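Local structure of PHO85 cyclin-10 (Saccharomyces cerevisiae, 4KRD) at residues D93-Q98 with H155-K160. The protein serves as the cyclin partner of the cyclin-dependent kinase PHO85, directing it to phosphorylate and negatively regulate the glycogen synthase GSY2. Sequence-based numbering, arbitrary orientation.
Sequences DKCEYQ and HEYFSK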
ATOM      1  N   ASP B  93     -11.198 -11.384  21.921  1.00 54.11           N
ATOM      2  CA  ASP B  93     -12.595 -11.711  22.207  1.00 53.95           C
ATOM      3  C   ASP B  93     -13.525 -10.675  21.589  1.00 52.87           C
ATOM      4  O   ASP B  93     -14.595 -11.007  21.064  1.00 55.83           O
ATOM      5  CB  ASP B  93     -12.838 -11.772  23.719  1.00 57.08           C
ATOM      6  CG  ASP B  93     -12.347 -13.069  24.339  1.00 63.31           C
ATOM      7  OD1 ASP B  93     -12.167 -14.058  23.592  1.00 63.75           O
ATOM      8  OD2 ASP B  93     -12.147 -13.096  25.575  1.00 62.97           O
ATOM      9  N   LYS B  94     -13.100  -9.416  21.651  1.00 43.80           N
ATOM     10  CA  LYS B  94     -13.886  -8.290  21.163  1.00 46.71           C
ATOM     11  C   LYS B  94     -13.718  -8.033  19.661  1.00 46.31           C
ATOM     12  O   LYS B  94     -14.634  -7.532  19.001  1.00 50.76           O
ATOM     13  CB  LYS B  94     -13.503  -7.026  21.937  1.00 44.96           C
ATOM     14  CG  LYS B  94     -13.741  -7.100  23.433  1.00 54.39           C
ATOM     15  CD  LYS B  94     -15.220  -6.949  23.778  1.00 62.64           C
ATOM     16  CE  LYS B  94     -15.418  -6.705  25.273  1.00 70.19           C
ATOM     17  NZ  LYS B  94     -16.853  -6.510  25.636  1.00 73.93           N
ATOM     18  N   CYS B  95     -12.556  -8.372  19.113  1.00 47.69           N
ATOM     19  CA  CYS B  95     -12.243  -7.997  17.731  1.00 44.62           C
ATOM     20  C   CYS B  95     -12.221  -9.152  16.747  1.00 40.71           C
ATOM     21  O   CYS B  95     -12.443  -8.952  15.565  1.00 43.66           O
ATOM     22  CB  CYS B  95     -10.906  -7.267  17.662  1.00 39.71           C
ATOM     23  SG  CYS B  95     -10.887  -5.732  18.533  1.00 45.91           S
ATOM     24  N   GLU B  96     -11.927 -10.357  17.228  1.00 44.75           N
ATOM     25  CA  GLU B  96     -11.921 -11.534  16.360  1.00 40.61           C
ATOM     26  C   GLU B  96     -11.056 -11.354  15.105  1.00 46.96           C
ATOM     27  O   GLU B  96     -11.527 -11.486  13.971  1.00 43.45           O
ATOM     28  CB  GLU B  96     -13.355 -11.940  15.997  1.00 49.16           C
ATOM     29  CG  GLU B  96     -14.179 -12.401  17.200  1.00 56.53           C
ATOM     30  CD  GLU B  96     -15.644 -12.659  16.850  1.00 70.76           C
ATOM     31  OE1 GLU B  96     -15.963 -12.824  15.649  1.00 63.95           O
ATOM     32  OE2 GLU B  96     -16.476 -12.695  17.784  1.00 75.15           O
ATOM     33  N   TYR B  97      -9.774 -11.078  15.321  1.00 45.03           N
ATOM     34  CA  TYR B  97      -8.840 -10.910  14.213  1.00 41.86           C
ATOM     35  C   TYR B  97      -8.260 -12.237  13.754  1.00 41.12           C
ATOM     36  O   TYR B  97      -8.258 -13.217  14.500  1.00 43.57           O
ATOM     37  CB  TYR B  97      -7.691  -9.979  14.621  1.00 36.76           C
ATOM     38  CG  TYR B  97      -8.110  -8.548  14.838  1.00 35.96           C
ATOM     39  CD1 TYR B  97      -8.825  -7.859  13.870  1.00 37.96           C
ATOM     40  CD2 TYR B  97      -7.774  -7.876  16.006  1.00 40.76           C
ATOM     41  CE1 TYR B  97      -9.205  -6.541  14.062  1.00 40.06           C
ATOM     42  CE2 TYR B  97      -8.147  -6.561  16.208  1.00 37.86           C
ATOM     43  CZ  TYR B  97      -8.865  -5.900  15.235  1.00 36.03           C
ATOM     44  OH  TYR B  97      -9.243  -4.592  15.438  1.00 38.84           O
ATOM     45  N   GLN B  98      -7.763 -12.243  12.521  1.00 47.76           N
ATOM     46  CA  GLN B  98      -7.002 -13.349  11.951  1.00 46.22           C
ATOM     47  C   GLN B  98      -5.638 -13.412  12.594  1.00 45.58           C
ATOM     48  O   GLN B  98      -5.167 -12.414  13.128  1.00 44.60           O
ATOM     49  CB  GLN B  98      -6.802 -13.110  10.457  1.00 53.22           C
ATOM     50  CG  GLN B  98      -8.051 -13.296   9.631  1.00 57.66           C
ATOM     51  CD  GLN B  98      -8.423 -14.757   9.488  1.00 64.05           C
ATOM     52  OE1 GLN B  98      -9.325 -15.250  10.170  1.00 65.92           O
ATOM     53  NE2 GLN B  98      -7.718 -15.462   8.606  1.00 61.29           N
ATOM     54  N   HIS B 155     -12.489   3.805  15.172  1.00 39.02           N
ATOM     55  CA  HIS B 155     -11.601   4.355  16.180  1.00 37.13           C
ATOM     56  C   HIS B 155     -12.288   4.333  17.545  1.00 45.38           C
ATOM     57  O   HIS B 155     -11.649   4.108  18.573  1.00 39.23           O
ATOM     58  CB  HIS B 155     -11.215   5.782  15.801  1.00 40.14           C
ATOM     59  CG  HIS B 155      -9.907   6.225  16.373  1.00 40.73           C
ATOM     60  ND1 HIS B 155      -9.810   7.192  17.348  1.00 41.00           N
ATOM     61  CD2 HIS B 155      -8.642   5.824  16.111  1.00 39.17           C
ATOM     62  CE1 HIS B 155      -8.540   7.378  17.654  1.00 41.41           C
ATOM     63  NE2 HIS B 155      -7.810   6.561  16.916  1.00 40.67           N
ATOM     64  N   GLU B 156     -13.597   4.566  17.542  0.55 45.23           N
ATOM     65  CA  GLU B 156     -14.392   4.545  18.764  0.55 45.24           C
ATOM     66  C   GLU B 156     -14.408   3.149  19.382  0.55 41.95           C
ATOM     67  O   GLU B 156     -14.066   2.974  20.547  0.55 43.35           O
ATOM     68  CB  GLU B 156     -15.822   5.003  18.465  0.55 46.88           C
ATOM     69  CG  GLU B 156     -16.687   5.220  19.695  0.55 47.27           C
ATOM     70  CD  GLU B 156     -17.981   5.940  19.362  0.55 50.20           C
ATOM     71  OE1 GLU B 156     -18.450   5.798  18.215  0.55 50.08           O
ATOM     72  OE2 GLU B 156     -18.523   6.650  20.239  0.55 53.13           O
ATOM     73  N   TYR B 157     -14.806   2.160  18.590  1.00 38.84           N
ATOM     74  CA  TYR B 157     -14.857   0.782  19.054  1.00 38.58           C
ATOM     75  C   TYR B 157     -13.513   0.264  19.581  1.00 42.48           C
ATOM     76  O   TYR B 157     -13.445  -0.314  20.677  1.00 40.52           O
ATOM     77  CB  TYR B 157     -15.363  -0.137  17.949  1.00 42.89           C
ATOM     78  CG  TYR B 157     -15.580  -1.547  18.433  1.00 47.84           C
ATOM     79  CD1 TYR B 157     -16.621  -1.840  19.303  1.00 52.23           C
ATOM     80  CD2 TYR B 157     -14.746  -2.584  18.034  1.00 42.09           C
ATOM     81  CE1 TYR B 157     -16.829  -3.123  19.763  1.00 54.06           C
ATOM     82  CE2 TYR B 157     -14.950  -3.878  18.486  1.00 46.24           C
ATOM     83  CZ  TYR B 157     -15.998  -4.139  19.352  1.00 53.18           C
ATOM     84  OH  TYR B 157     -16.221  -5.412  19.823  1.00 50.85           O
ATOM     85  N   PHE B 158     -12.445   0.452  18.809  1.00 43.31           N
ATOM     86  CA  PHE B 158     -11.122  -0.010  19.265  1.00 41.58           C
ATOM     87  C   PHE B 158     -10.668   0.659  20.575  1.00 39.67           C
ATOM     88  O   PHE B 158     -10.151  -0.005  21.477  1.00 45.70           O
ATOM     89  CB  PHE B 158     -10.057   0.152  18.175  1.00 38.02           C
ATOM     90  CG  PHE B 158      -8.815  -0.667  18.423  1.00 35.70           C
ATOM     91  CD1 PHE B 158      -8.772  -2.003  18.069  1.00 40.51           C
ATOM     92  CD2 PHE B 158      -7.700  -0.105  19.034  1.00 39.62           C
ATOM     93  CE1 PHE B 158      -7.631  -2.771  18.314  1.00 40.69           C
ATOM     94  CE2 PHE B 158      -6.558  -0.864  19.277  1.00 35.96           C
ATOM     95  CZ  PHE B 158      -6.525  -2.200  18.923  1.00 36.07           C
ATOM     96  N   SER B 159     -10.847   1.972  20.676  1.00 42.20           N
ATOM     97  CA  SER B 159     -10.546   2.691  21.913  1.00 43.17           C
ATOM     98  C   SER B 159     -11.226   2.055  23.133  1.00 46.40           C
ATOM     99  O   SER B 159     -10.577   1.769  24.138  1.00 43.88           O
ATOM    100  CB  SER B 159     -10.995   4.148  21.795  1.00 46.01           C
ATOM    101  OG  SER B 159     -10.287   4.813  20.769  1.00 50.42           O
ATOM    102  N   LYS B 160     -12.532   1.828  23.034  1.00 52.84           N
ATOM    103  CA  LYS B 160     -13.294   1.249  24.140  1.00 50.63           C
ATOM    104  C   LYS B 160     -12.812  -0.149  24.485  1.00 51.73           C
ATOM    105  O   LYS B 160     -12.758  -0.522  25.655  1.00 57.76           O
ATOM    106  CB  LYS B 160     -14.786   1.200  23.809  1.00 53.44           C
ATOM    107  CG  LYS B 160     -15.421   2.558  23.582  1.00 56.87           C
ATOM    108  CD  LYS B 160     -16.881   2.402  23.158  1.00 62.93           C
ATOM    109  CE  LYS B 160     -17.519   3.743  22.817  1.00 57.12           C
ATOM    110  NZ  LYS B 160     -18.916   3.554  22.329  1.00 65.14           N
TER
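Tyr157 and Phe158 both set CG anti to the backbone N (chi1 -174° and -163°), which carries their neighbouring rings from one helix turn across to the end of helix 84-95 and the loop after it, where Lys94, Cys95 and Tyr97 meet them. The Tyr157 hydroxyl donates to the backbone O of Lys94, with OH and O 2.8 Å apart. The acceptor lies at the ring's edge, in its plane, while the donor approaches at 125° to the C=O bond and tilted from the carbonyl plane. Tyrosine suits this partly exposed place because its side chain is long enough to bring a hydroxyl to a carbonyl in the last turn of a helix, where the chain soon turns away: Glu96, with positive phi, is the first residue to leave helical geometry. A phenylalanine in place of Tyr157 would probably keep much of the ring packing but leave the Lys94 carbonyl without this donor. Within the mainly helical cyclin domain, the contact joins the end of helix 84-95 to the short helix 155-162. Phenylalanine suits the buried side, its ring needing no polar partner as it packs on Val141 and Arg142 of helix 130-148. The small, polarisable sulfur of Cys95 fits beside Tyr157 and Phe158, SG standing 4.3 Å from CD1 of Phe158 in an oblique sulfur-aromatic contact. Cys95 CB lies over one face of the Tyr97 ring, toward its rim. Tyr97 is a broad ring able to meet Cys95, Phe158 and His153 together; its OH approaches the Phe158 ring obliquely, 3.7 Å from CD1. His153 also meets the Tyr157 ring and hydrogen-bonds through NE2 to Cys95 O.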